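Local coordinates for protein sugar kinase, pfkB family (Thermotoga maritima, PDB 2AJR) that probably phosphorylates a phosphorylated sugar, such as a fructose phosphate, at the expense of ATP, as a magnesium-binding member of the PfkB carbohydrate kinase family, at residues E26-D31 with R307-M312; P126-M131 with S155-V160; Q235-S240 with I247-E252. All coordinates share one frame; numbering follows the deposited sequence. Where two conformers were deposited one is given.

Interaction 1 of 3, residues E26-D31 with R307-M312. With MG (magnesium ion), chain C.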
ATOM      1  N   GLU A  26       1.181   6.578  -5.286  1.00 37.17           N
ATOM      2  CA  GLU A  26       1.615   7.883  -4.785  1.00 37.53           C
ATOM      3  C   GLU A  26       0.518   8.505  -3.914  1.00 34.29           C
ATOM      4  O   GLU A  26      -0.666   8.500  -4.248  1.00 34.94           O
ATOM      5  CB  GLU A  26       1.961   8.819  -5.949  1.00 38.22           C
ATOM      6  CG  GLU A  26       2.970   8.276  -7.006  1.00 40.15           C
ATOM      7  CD  GLU A  26       2.562   8.635  -8.477  1.00 48.03           C
ATOM      8  OE1 GLU A  26       2.796   9.814  -8.888  1.00 48.70           O
ATOM      9  OE2 GLU A  26       2.009   7.734  -9.208  1.00 57.36           O
ATOM     10  N   ILE A  27       0.923   9.037  -2.778  1.00 32.32           N
ATOM     11  CA  ILE A  27       0.008   9.637  -1.830  1.00 29.68           C
ATOM     12  C   ILE A  27       0.634  10.966  -1.456  1.00 29.18           C
ATOM     13  O   ILE A  27       1.816  11.012  -1.128  1.00 29.44           O
ATOM     14  CB  ILE A  27      -0.132   8.760  -0.572  1.00 30.01           C
ATOM     15  CG1 ILE A  27      -0.363   7.298  -0.962  1.00 31.30           C
ATOM     16  CG2 ILE A  27      -1.265   9.264   0.323  1.00 26.13           C
ATOM     17  CD1 ILE A  27      -0.038   6.327   0.138  1.00 30.21           C
ATOM     18  N   PHE A  28      -0.152  12.034  -1.506  1.00 29.61           N
ATOM     19  CA  PHE A  28       0.340  13.388  -1.286  1.00 31.44           C
ATOM     20  C   PHE A  28      -0.264  13.920  -0.005  1.00 30.80           C
ATOM     21  O   PHE A  28      -1.449  14.152   0.071  1.00 31.25           O
ATOM     22  CB  PHE A  28       0.003  14.272  -2.498  1.00 33.21           C
ATOM     23  CG  PHE A  28       0.590  13.740  -3.778  1.00 35.23           C
ATOM     24  CD1 PHE A  28       1.935  13.946  -4.077  1.00 37.79           C
ATOM     25  CD2 PHE A  28      -0.172  12.965  -4.646  1.00 39.04           C
ATOM     26  CE1 PHE A  28       2.504  13.416  -5.251  1.00 39.45           C
ATOM     27  CE2 PHE A  28       0.394  12.415  -5.820  1.00 43.26           C
ATOM     28  CZ  PHE A  28       1.730  12.640  -6.116  1.00 34.14           C
ATOM     29  N   ILE A  29       0.575  14.046   1.011  1.00 31.50           N
ATOM     30  CA  ILE A  29       0.177  14.476   2.336  1.00 32.05           C
ATOM     31  C   ILE A  29       1.124  15.585   2.789  1.00 32.48           C
ATOM     32  O   ILE A  29       2.324  15.384   2.934  1.00 33.81           O
ATOM     33  CB  ILE A  29       0.304  13.320   3.349  1.00 32.37           C
ATOM     34  CG1 ILE A  29      -0.611  12.160   2.988  1.00 34.98           C
ATOM     35  CG2 ILE A  29      -0.035  13.792   4.739  1.00 32.48           C
ATOM     36  CD1 ILE A  29      -0.178  10.840   3.629  1.00 31.51           C
ATOM     37  N   GLU A  30       0.586  16.757   3.016  1.00 34.53           N
ATOM     38  CA  GLU A  30       1.378  17.850   3.563  1.00 36.29           C
ATOM     39  C   GLU A  30       1.558  17.664   5.087  1.00 35.49           C
ATOM     40  O   GLU A  30       0.601  17.333   5.800  1.00 33.03           O
ATOM     41  CB  GLU A  30       0.719  19.198   3.214  1.00 35.74           C
ATOM     42  CG  GLU A  30       0.556  19.396   1.682  1.00 38.35           C
ATOM     43  CD  GLU A  30       0.648  20.861   1.215  1.00 39.87           C
ATOM     44  OE1 GLU A  30       0.158  21.762   1.942  1.00 37.29           O
ATOM     45  OE2 GLU A  30       1.205  21.099   0.108  1.00 38.60           O
ATOM     46  N   ASP A  31       2.790  17.886   5.561  1.00 35.10           N
ATOM     47  CA  ASP A  31       3.185  17.671   6.966  1.00 34.35           C
ATOM     48  C   ASP A  31       2.946  16.244   7.380  1.00 31.76           C
ATOM     49  O   ASP A  31       2.339  15.966   8.398  1.00 30.59           O
ATOM     50  CB  ASP A  31       2.494  18.642   7.929  1.00 34.82           C
ATOM     51  CG  ASP A  31       3.056  20.051   7.839  1.00 41.26           C
ATOM     52  OD1 ASP A  31       4.301  20.214   7.795  1.00 46.68           O
ATOM     53  OD2 ASP A  31       2.245  20.999   7.809  1.00 46.66           O
ATOM     54  N   ARG A 307       6.738  18.464 -11.622  1.00 37.12           N
ATOM     55  CA  ARG A 307       5.487  18.102 -10.959  1.00 36.71           C
ATOM     56  C   ARG A 307       5.702  17.138  -9.814  1.00 36.71           C
ATOM     57  O   ARG A 307       6.586  16.299  -9.875  1.00 38.89           O
ATOM     58  CB  ARG A 307       4.531  17.464 -11.951  1.00 35.93           C
ATOM     59  CG  ARG A 307       4.278  18.321 -13.133  1.00 39.74           C
ATOM     60  CD  ARG A 307       3.207  17.749 -14.008  1.00 42.49           C
ATOM     61  NE  ARG A 307       3.216  18.403 -15.304  1.00 45.45           N
ATOM     62  CZ  ARG A 307       2.284  18.251 -16.237  1.00 51.64           C
ATOM     63  NH1 ARG A 307       1.246  17.455 -16.033  1.00 54.31           N
ATOM     64  NH2 ARG A 307       2.392  18.910 -17.385  1.00 54.70           N
ATOM     65  N   LYS A 308       4.864  17.239  -8.788  1.00 37.44           N
ATOM     66  CA  LYS A 308       4.939  16.344  -7.633  1.00 38.13           C
ATOM     67  C   LYS A 308       4.638  14.896  -7.989  1.00 37.48           C
ATOM     68  O   LYS A 308       5.174  13.988  -7.365  1.00 36.93           O
ATOM     69  CB  LYS A 308       4.046  16.826  -6.470  1.00 37.03           C
ATOM     70  CG  LYS A 308       2.536  16.822  -6.699  1.00 39.75           C
ATOM     71  CD  LYS A 308       1.770  17.348  -5.438  1.00 38.68           C
ATOM     72  CE  LYS A 308       0.332  17.798  -5.738  1.00 34.86           C
ATOM     73  NZ  LYS A 308      -0.362  16.891  -6.685  1.00 35.85           N
ATOM     74  N   GLU A 309       3.802  14.683  -8.998  1.00 38.46           N
ATOM     75  CA  GLU A 309       3.478  13.323  -9.442  1.00 39.48           C
ATOM     76  C   GLU A 309       4.558  12.831 -10.364  1.00 38.51           C
ATOM     77  O   GLU A 309       5.266  13.629 -10.975  1.00 38.69           O
ATOM     78  CB  GLU A 309       2.163  13.247 -10.225  1.00 39.18           C
ATOM     79  CG  GLU A 309       1.031  14.037  -9.642  1.00 47.59           C
ATOM     80  CD  GLU A 309       1.047  15.499 -10.056  1.00 54.77           C
ATOM     81  OE1 GLU A 309       1.684  15.829 -11.090  1.00 53.07           O
ATOM     82  OE2 GLU A 309       0.411  16.305  -9.337  1.00 60.40           O
ATOM     83  N   LYS A 310       4.659  11.511 -10.458  1.00 38.64           N
ATOM     84  CA  LYS A 310       5.385  10.858 -11.522  1.00 38.90           C
ATOM     85  C   LYS A 310       4.802  11.418 -12.799  1.00 39.58           C
ATOM     86  O   LYS A 310       3.603  11.259 -13.054  1.00 41.10           O
ATOM     87  CB  LYS A 310       5.191   9.335 -11.470  1.00 39.63           C
ATOM     88  CG  LYS A 310       6.087   8.558 -12.442  1.00 40.71           C
ATOM     89  CD  LYS A 310       6.248   7.071 -12.057  1.00 38.49           C
ATOM     90  CE  LYS A 310       4.946   6.295 -12.188  1.00 41.90           C
ATOM     91  NZ  LYS A 310       5.158   4.815 -12.221  1.00 40.69           N
ATOM     92  N   TYR A 311       5.643  12.132 -13.544  1.00 37.39           N
ATOM     93  CA  TYR A 311       5.277  12.759 -14.786  1.00 37.60           C
ATOM     94  C   TYR A 311       6.389  12.497 -15.783  1.00 37.70           C
ATOM     95  O   TYR A 311       7.535  12.840 -15.558  1.00 38.98           O
ATOM     96  CB  TYR A 311       5.069  14.258 -14.576  1.00 37.83           C
ATOM     97  CG  TYR A 311       5.010  15.100 -15.842  1.00 38.47           C
ATOM     98  CD1 TYR A 311       3.946  14.996 -16.745  1.00 40.03           C
ATOM     99  CD2 TYR A 311       5.998  16.037 -16.109  1.00 39.72           C
ATOM    100  CE1 TYR A 311       3.899  15.788 -17.903  1.00 36.98           C
ATOM    101  CE2 TYR A 311       5.964  16.832 -17.241  1.00 36.73           C
ATOM    102  CZ  TYR A 311       4.920  16.712 -18.139  1.00 41.98           C
ATOM    103  OH  TYR A 311       4.939  17.526 -19.264  1.00 42.88           O
HETATM  104  N   MSE A 312       6.040  11.844 -16.871  1.00 38.31           N
HETATM  105  CA  MSE A 312       6.936  11.685 -17.986  1.00 38.27           C
HETATM  106  C   MSE A 312       6.593  12.827 -18.943  1.00 37.50           C
HETATM  107  O   MSE A 312       5.444  12.970 -19.347  1.00 37.44           O
HETATM  108  CB  MSE A 312       6.711  10.330 -18.646  1.00 37.81           C
HETATM  109  CG  MSE A 312       6.890   9.147 -17.712  1.00 39.43           C
HETATM  110 SE   MSE A 312       8.741   9.011 -16.946  1.00 48.95          SE
HETATM  111  CE  MSE A 312       8.339   9.212 -14.979  1.00 40.14           C
TER
HETATM  112 MG    MG C 320       7.657  14.269 -10.563  1.00 49.26          MG
HETATM  113  O   HOH W   1       1.662   9.894 -11.281  1.00 39.72           O
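Glu-26 reaches from strand 22-28 to the 307-312 loop with a single carboxylate oxygen: OE1 accepts the backbone N-H of Lys-310 at 3.0 Å, on its syn side but 35° out of the carboxylate plane. A water donates to the same OE1 (2.6 Å) and to Lys-310 O, so this oxygen is gripped twice. Two residues on, Phe-28 lies under Lys-308, whose CG and CD run across CD1 and CE1 before a bend at chi4 (41°) brings NZ over the ring face, 4.4 Å from its centroid, in a cation-pi contact. The same NZ bridges to Glu-309 OE2 at 2.8 Å. Glu-309 CA approaches Phe-28 CZ obliquely at 3.8 Å. Further out, the ammonium of Lys-310 leaves the contact for Asp-24. Were Glu-26 replaced by an alanine, the Lys-310 N-H and the water would probably lose their shared carboxylate acceptor, leaving the loop less firmly tied to the strand. That loop also binds the magnesium ion through Arg-307 O, 2.4 Å from the metal, and Glu-309 O, a site completed by Ala-304 and His-267. The arrangement joins the PfkB lid sheet to a cation site positioned consistently with that of ribokinase relatives.

Interaction 2 of 3, residues P126-M131 with S155-V160; sequences PDVTDM and SIPPGV
Val-128 packs against the Pro-157 to Val-160 turn with both its backbone and its isopropyl group, and buries more surface here than any other residue of the two segments. Its N-H donates to Pro-158 O at 3.1 Å, nearly straight at 167°, and meets that oxygen almost head-on to the carbonyl. Its branches meet different partners. With CG1 anti to the backbone N (chi1 174°), CG2 is carried over to Pro-157 CG, 3.7 Å away, while CB lies 3.9 Å from Val-160 CG2. The two valines stand side by side and point the same way, and Val-133 of helix 130-144 touches both; Phe-73 of strand 68-75 packs on Val-128 and Pro-157.

The residues from Pro-157 to Val-160 form a type II beta turn, closed by a weak Val-160 N to Pro-157 O bond. Gly-159 fits its third position: a side chain there would run into Val-128 O and into the carbonyl of Pro-158. The turn follows strand 149-153 of the central sheet of this ribokinase-like fold, and the segment it meets leads into helix 130-144, with Thr-129 as N-cap.

Pro-158 contributes next most. Besides taking the Val-128 N-H, its carbonyl oxygen receives a CA-H...O contact from Asp-127 CA at 3.5 Å. Its ring lies across the Asp-127 side chain at about a right angle, CB 3.5 Å from OD1. Pro-157 turns its CB to Pro-126 O, also 3.5 Å away. The carboxylate of Asp-127 has its charged partner across the dimer: OD1 forms a salt bridge with Lys-45 of the second subunit, which also packs on Pro-158.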
ATOM      1  N   PRO A 126       7.767 -10.704  -6.757  1.00 36.84           N
ATOM      2  CA  PRO A 126       7.498 -12.139  -6.622  1.00 37.24           C
ATOM      3  C   PRO A 126       8.735 -12.997  -6.819  1.00 38.28           C
ATOM      4  O   PRO A 126       9.658 -12.589  -7.504  1.00 38.20           O
ATOM      5  CB  PRO A 126       6.538 -12.417  -7.771  1.00 35.36           C
ATOM      6  CG  PRO A 126       6.953 -11.438  -8.812  1.00 35.81           C
ATOM      7  CD  PRO A 126       7.341 -10.190  -8.074  1.00 35.63           C
ATOM      8  N   ASP A 127       8.731 -14.182  -6.224  1.00 39.44           N
ATOM      9  CA  ASP A 127       9.703 -15.216  -6.559  1.00 40.25           C
ATOM     10  C   ASP A 127       9.459 -15.697  -7.978  1.00 40.39           C
ATOM     11  O   ASP A 127       8.355 -16.118  -8.307  1.00 41.57           O
ATOM     12  CB  ASP A 127       9.560 -16.443  -5.641  1.00 40.64           C
ATOM     13  CG  ASP A 127      10.227 -16.272  -4.295  1.00 38.16           C
ATOM     14  OD1 ASP A 127      10.700 -15.166  -3.967  1.00 42.44           O
ATOM     15  OD2 ASP A 127      10.251 -17.270  -3.547  1.00 42.86           O
ATOM     16  N   VAL A 128      10.493 -15.657  -8.806  1.00 41.39           N
ATOM     17  CA  VAL A 128      10.421 -16.206 -10.143  1.00 41.00           C
ATOM     18  C   VAL A 128      11.208 -17.508 -10.183  1.00 39.90           C
ATOM     19  O   VAL A 128      12.312 -17.594  -9.668  1.00 42.23           O
ATOM     20  CB  VAL A 128      10.966 -15.201 -11.148  1.00 42.72           C
ATOM     21  CG1 VAL A 128      11.030 -15.812 -12.535  1.00 44.24           C
ATOM     22  CG2 VAL A 128      10.094 -13.921 -11.135  1.00 42.41           C
ATOM     23  N   THR A 129      10.611 -18.528 -10.774  1.00 39.86           N
ATOM     24  CA  THR A 129      11.242 -19.832 -10.897  1.00 38.79           C
ATOM     25  C   THR A 129      12.181 -19.871 -12.099  1.00 40.40           C
ATOM     26  O   THR A 129      12.234 -18.928 -12.897  1.00 40.53           O
ATOM     27  CB  THR A 129      10.200 -20.927 -11.103  1.00 38.15           C
ATOM     28  OG1 THR A 129       9.650 -20.817 -12.424  1.00 32.35           O
ATOM     29  CG2 THR A 129       9.089 -20.833 -10.050  1.00 34.13           C
ATOM     30  N   ASP A 130      12.907 -20.978 -12.232  1.00 40.89           N
ATOM     31  CA  ASP A 130      13.856 -21.155 -13.327  1.00 41.86           C
ATOM     32  C   ASP A 130      13.135 -21.391 -14.674  1.00 41.03           C
ATOM     33  O   ASP A 130      13.614 -20.976 -15.727  1.00 39.38           O
ATOM     34  CB  ASP A 130      14.819 -22.307 -13.006  1.00 42.32           C
ATOM     35  CG  ASP A 130      16.263 -21.944 -13.270  1.00 47.89           C
ATOM     36  OD1 ASP A 130      16.685 -20.838 -12.861  1.00 48.05           O
ATOM     37  OD2 ASP A 130      16.978 -22.767 -13.870  1.00 55.45           O
HETATM   38  N   MSE A 131      11.991 -22.067 -14.635  1.00 41.57           N
HETATM   39  CA  MSE A 131      11.198 -22.212 -15.847  0.50 42.03           C
HETATM   40  C   MSE A 131      10.715 -20.855 -16.356  1.00 40.86           C
HETATM   41  O   MSE A 131      10.775 -20.604 -17.560  1.00 38.35           O
HETATM   42  CB  MSE A 131      10.044 -23.204 -15.670  0.50 42.87           C
HETATM   43  CG  MSE A 131      10.412 -24.622 -16.123  0.50 49.26           C
HETATM   44 SE   MSE A 131      11.047 -24.707 -18.003  0.50 63.71          SE
HETATM   45  CE  MSE A 131       9.387 -25.434 -18.862  0.50 47.74           C
ATOM     46  N   SER A 155      15.605  -3.213 -10.899  1.00 35.33           N
ATOM     47  CA  SER A 155      15.950  -4.383 -10.131  1.00 36.13           C
ATOM     48  C   SER A 155      15.497  -5.708 -10.749  1.00 36.63           C
ATOM     49  O   SER A 155      14.685  -5.749 -11.662  1.00 35.76           O
ATOM     50  CB  SER A 155      15.327  -4.256  -8.736  1.00 36.36           C
ATOM     51  OG  SER A 155      13.900  -4.196  -8.824  1.00 35.83           O
ATOM     52  N   ILE A 156      16.036  -6.775 -10.161  1.00 39.21           N
ATOM     53  CA  ILE A 156      15.756  -8.172 -10.458  1.00 40.38           C
ATOM     54  C   ILE A 156      14.811  -8.640  -9.360  1.00 40.52           C
ATOM     55  O   ILE A 156      14.982  -8.243  -8.216  1.00 41.60           O
ATOM     56  CB  ILE A 156      17.084  -8.999 -10.341  1.00 40.57           C
ATOM     57  CG1 ILE A 156      18.022  -8.681 -11.495  1.00 43.86           C
ATOM     58  CG2 ILE A 156      16.839 -10.487 -10.312  1.00 46.68           C
ATOM     59  CD1 ILE A 156      17.291  -8.338 -12.771  1.00 36.57           C
ATOM     60  N   PRO A 157      13.808  -9.469  -9.691  1.00 39.51           N
ATOM     61  CA  PRO A 157      13.013 -10.039  -8.614  1.00 39.54           C
ATOM     62  C   PRO A 157      13.755 -11.207  -7.966  1.00 39.37           C
ATOM     63  O   PRO A 157      14.664 -11.755  -8.573  1.00 39.44           O
ATOM     64  CB  PRO A 157      11.756 -10.533  -9.337  1.00 38.90           C
ATOM     65  CG  PRO A 157      12.237 -10.903 -10.687  1.00 38.98           C
ATOM     66  CD  PRO A 157      13.336  -9.920 -11.014  1.00 40.21           C
ATOM     67  N   PRO A 158      13.402 -11.553  -6.719  1.00 40.18           N
ATOM     68  CA  PRO A 158      14.013 -12.679  -6.024  1.00 39.68           C
ATOM     69  C   PRO A 158      13.906 -13.988  -6.799  1.00 38.78           C
ATOM     70  O   PRO A 158      12.900 -14.240  -7.459  1.00 39.48           O
ATOM     71  CB  PRO A 158      13.210 -12.785  -4.711  1.00 39.35           C
ATOM     72  CG  PRO A 158      12.559 -11.517  -4.531  1.00 43.41           C
ATOM     73  CD  PRO A 158      12.432 -10.840  -5.870  1.00 41.26           C
ATOM     74  N   GLY A 159      14.943 -14.810  -6.700  1.00 38.85           N
ATOM     75  CA  GLY A 159      14.966 -16.116  -7.349  1.00 41.08           C
ATOM     76  C   GLY A 159      15.614 -16.096  -8.720  1.00 40.86           C
ATOM     77  O   GLY A 159      15.808 -17.150  -9.327  1.00 41.90           O
ATOM     78  N   VAL A 160      15.939 -14.904  -9.210  1.00 38.73           N
ATOM     79  CA  VAL A 160      16.557 -14.752 -10.505  1.00 38.72           C
ATOM     80  C   VAL A 160      18.039 -14.557 -10.294  1.00 39.19           C
ATOM     81  O   VAL A 160      18.446 -13.778  -9.445  1.00 38.15           O
ATOM     82  CB  VAL A 160      16.011 -13.540 -11.227  1.00 38.30           C
ATOM     83  CG1 VAL A 160      16.848 -13.241 -12.475  1.00 40.48           C
ATOM     84  CG2 VAL A 160      14.546 -13.737 -11.560  1.00 37.04           C
TER

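Interaction 3 of 3, residues Q235-S240 with I247-E252; sequences QVSVVS and IVATRE
Ser-237 and Val-239 pair with Ala-249 and Ile-247 as the hydrogen-bonded sites of an antiparallel ladder, in which the axes of the short strand segments approach to 4.8 Å with their N-to-C directions 164° apart. Each site has a reciprocal pair of N-H...O bonds lying in the carbonyl planes: Ser-237 N to Ala-249 O is 3.1 Å, and Ile-247 N to Val-239 O is 2.8 Å. Between them, Val-238 and Val-248 form a non-hydrogen-bonded pair, where CA-H...O contacts fill in, as from Val-248 CA to Ser-237 O.

On the face bearing Ser-237 and Ala-249, Ser-237 OG sits 3.3 Å from Ala-249 CB. Chi1 of 61° sets OG between the backbone N and the carbonyl carbon, and the hydroxyl is hydrogen-bonded to Ala-227 O of helix 220-233. Val-239 and Ile-247 share this face, CB to CB at 4.4 Å, with Ile-247 packed on Tyr-223 and Ala-227 of the same helix.

The two strands form a beta hairpin in the central sheet of the ribokinase-like fold. Strand 236-241 borders the parallel part, next to strand 200-201, and strand 245-249 carries the sheet on antiparallel toward strand 254-259, so the direction of the sheet changes here.

On the other face, with Val-238 and Val-248, the side chains that meet are mainly apolar. Val-236 CG2 meets Val-248 CG1 at 3.7 Å, the side chains slanting across one another, and Thr-250 CG2 comes within 4.0 Å of the same Val-236 methyl. Helix 290-304 covers this side through Phe-290 and Ala-294. Beyond the ladder, the extended Arg-251 chain lays a face of its guanidinium over Gln-235 CG, while the Gln-235 amide oxygen is taken by Asn-199.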
ATOM      1  N   GLN A 235      30.312   3.033 -24.851  1.00 36.20           N
ATOM      2  CA  GLN A 235      30.549   4.262 -25.613  1.00 33.86           C
ATOM      3  C   GLN A 235      30.204   5.513 -24.818  1.00 34.85           C
ATOM      4  O   GLN A 235      30.806   6.566 -25.026  1.00 35.12           O
ATOM      5  CB  GLN A 235      29.749   4.262 -26.910  1.00 34.04           C
ATOM      6  CG  GLN A 235      30.064   3.094 -27.828  1.00 33.36           C
ATOM      7  CD  GLN A 235      29.236   3.127 -29.075  1.00 33.20           C
ATOM      8  OE1 GLN A 235      28.059   2.777 -29.062  1.00 32.65           O
ATOM      9  NE2 GLN A 235      29.834   3.571 -30.164  1.00 33.52           N
ATOM     10  N   VAL A 236      29.225   5.422 -23.916  1.00 34.59           N
ATOM     11  CA  VAL A 236      28.917   6.571 -23.069  1.00 33.60           C
ATOM     12  C   VAL A 236      28.441   6.130 -21.696  1.00 34.74           C
ATOM     13  O   VAL A 236      27.672   5.176 -21.568  1.00 36.11           O
ATOM     14  CB  VAL A 236      27.902   7.527 -23.750  1.00 32.91           C
ATOM     15  CG1 VAL A 236      26.556   6.868 -23.887  1.00 28.51           C
ATOM     16  CG2 VAL A 236      27.814   8.862 -22.995  1.00 27.99           C
ATOM     17  N   SER A 237      28.943   6.815 -20.673  1.00 34.41           N
ATOM     18  CA  SER A 237      28.517   6.601 -19.308  1.00 34.59           C
ATOM     19  C   SER A 237      27.952   7.905 -18.774  1.00 33.82           C
ATOM     20  O   SER A 237      28.487   8.965 -19.057  1.00 33.77           O
ATOM     21  CB  SER A 237      29.688   6.125 -18.452  1.00 35.31           C
ATOM     22  OG  SER A 237      30.732   7.073 -18.408  1.00 36.55           O
ATOM     23  N   VAL A 238      26.847   7.820 -18.037  1.00 33.82           N
ATOM     24  CA  VAL A 238      26.237   8.981 -17.402  1.00 32.09           C
ATOM     25  C   VAL A 238      26.141   8.672 -15.922  1.00 32.21           C
ATOM     26  O   VAL A 238      25.427   7.757 -15.523  1.00 30.06           O
ATOM     27  CB  VAL A 238      24.841   9.279 -17.935  1.00 33.78           C
ATOM     28  CG1 VAL A 238      24.296  10.561 -17.266  1.00 37.71           C
ATOM     29  CG2 VAL A 238      24.853   9.420 -19.445  1.00 27.19           C
ATOM     30  N   VAL A 239      26.884   9.432 -15.119  1.00 33.23           N
ATOM     31  CA  VAL A 239      27.034   9.161 -13.693  1.00 32.82           C
ATOM     32  C   VAL A 239      26.568  10.345 -12.869  1.00 33.55           C
ATOM     33  O   VAL A 239      26.979  11.471 -13.098  1.00 32.01           O
ATOM     34  CB  VAL A 239      28.498   8.832 -13.345  1.00 33.42           C
ATOM     35  CG1 VAL A 239      28.662   8.662 -11.865  1.00 28.27           C
ATOM     36  CG2 VAL A 239      28.952   7.573 -14.100  1.00 31.19           C
ATOM     37  N   SER A 240      25.710  10.070 -11.888  1.00 35.95           N
ATOM     38  CA  SER A 240      25.103  11.115 -11.094  1.00 35.11           C
ATOM     39  C   SER A 240      26.026  11.561 -10.022  1.00 36.21           C
ATOM     40  O   SER A 240      26.741  10.751  -9.410  1.00 38.46           O
ATOM     41  CB  SER A 240      23.816  10.658 -10.460  1.00 31.56           C
ATOM     42  OG  SER A 240      22.842  10.621 -11.467  1.00 46.69           O
ATOM     43  N   ILE A 247      27.940  13.428 -14.777  1.00 33.41           N
ATOM     44  CA  ILE A 247      29.195  13.334 -15.486  1.00 32.67           C
ATOM     45  C   ILE A 247      28.935  12.462 -16.698  1.00 32.35           C
ATOM     46  O   ILE A 247      28.404  11.367 -16.567  1.00 34.23           O
ATOM     47  CB  ILE A 247      30.285  12.708 -14.598  1.00 33.07           C
ATOM     48  CG1 ILE A 247      30.559  13.618 -13.397  1.00 31.34           C
ATOM     49  CG2 ILE A 247      31.559  12.483 -15.394  1.00 32.79           C
ATOM     50  CD1 ILE A 247      30.863  12.885 -12.136  1.00 26.34           C
ATOM     51  N   VAL A 248      29.260  12.972 -17.873  1.00 30.55           N
ATOM     52  CA  VAL A 248      29.133  12.229 -19.095  1.00 29.92           C
ATOM     53  C   VAL A 248      30.537  11.967 -19.603  1.00 31.57           C
ATOM     54  O   VAL A 248      31.286  12.911 -19.860  1.00 32.76           O
ATOM     55  CB  VAL A 248      28.342  13.022 -20.122  1.00 29.41           C
ATOM     56  CG1 VAL A 248      28.193  12.224 -21.414  1.00 30.88           C
ATOM     57  CG2 VAL A 248      26.975  13.382 -19.549  1.00 27.84           C
ATOM     58  N   ALA A 249      30.904  10.693 -19.709  1.00 32.14           N
ATOM     59  CA  ALA A 249      32.222  10.294 -20.201  1.00 31.88           C
ATOM     60  C   ALA A 249      32.077   9.533 -21.519  1.00 33.83           C
ATOM     61  O   ALA A 249      31.257   8.605 -21.622  1.00 34.72           O
ATOM     62  CB  ALA A 249      32.929   9.417 -19.173  1.00 31.10           C
ATOM     63  N   THR A 250      32.853   9.953 -22.524  1.00 33.99           N
ATOM     64  CA  THR A 250      32.991   9.217 -23.780  1.00 34.66           C
ATOM     65  C   THR A 250      34.466   8.970 -24.031  1.00 37.67           C
ATOM     66  O   THR A 250      35.324   9.316 -23.207  1.00 38.10           O
ATOM     67  CB  THR A 250      32.387   9.965 -25.011  1.00 34.32           C
ATOM     68  OG1 THR A 250      33.301  10.965 -25.495  1.00 33.89           O
ATOM     69  CG2 THR A 250      31.051  10.595 -24.672  1.00 27.15           C
ATOM     70  N   ARG A 251      34.752   8.382 -25.184  1.00 40.37           N
ATOM     71  CA  ARG A 251      36.115   8.048 -25.569  1.00 43.40           C
ATOM     72  C   ARG A 251      36.830   9.319 -26.009  1.00 42.17           C
ATOM     73  O   ARG A 251      38.047   9.385 -25.935  1.00 42.29           O
ATOM     74  CB  ARG A 251      36.105   6.932 -26.641  1.00 43.65           C
ATOM     75  CG  ARG A 251      35.299   5.710 -26.109  1.00 51.26           C
ATOM     76  CD  ARG A 251      35.221   4.473 -27.001  1.00 50.82           C
ATOM     77  NE  ARG A 251      34.566   3.363 -26.282  1.00 51.69           N
ATOM     78  CZ  ARG A 251      34.170   2.217 -26.840  1.00 54.28           C
ATOM     79  NH1 ARG A 251      34.320   1.996 -28.139  1.00 55.25           N
ATOM     80  NH2 ARG A 251      33.603   1.281 -26.090  1.00 58.99           N
ATOM     81  N   GLU A 252      36.064  10.340 -26.413  1.00 42.25           N
ATOM     82  CA  GLU A 252      36.622  11.670 -26.732  1.00 40.92           C
ATOM     83  C   GLU A 252      36.849  12.558 -25.486  1.00 39.84           C
ATOM     84  O   GLU A 252      37.618  13.501 -25.555  1.00 39.22           O
ATOM     85  CB  GLU A 252      35.815  12.412 -27.838  1.00 39.99           C
ATOM     86  CG  GLU A 252      34.326  12.033 -27.988  1.00 45.71           C
TER

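From the N terminus, strand 22-28 opens the longest loop, which interaction 1 closes 276 residues later, where the segment 307-312 comes back to the small lid sheet. Interactions 2 and 3 both lie within that span and follow one another without crossing. Interaction 2 closes a loop holding helix 130-144 and strand 149-153, and joins the helix entry to the turn after the strand. Interaction 3 then closes a short hairpin where the central sheet turns from parallel to antiparallel. The centres of the contacts are about 30 to 31 Å apart and no two contacts touch. Interactions 1 and 2 both meet the second subunit, whereas interaction 3 lies within one chain.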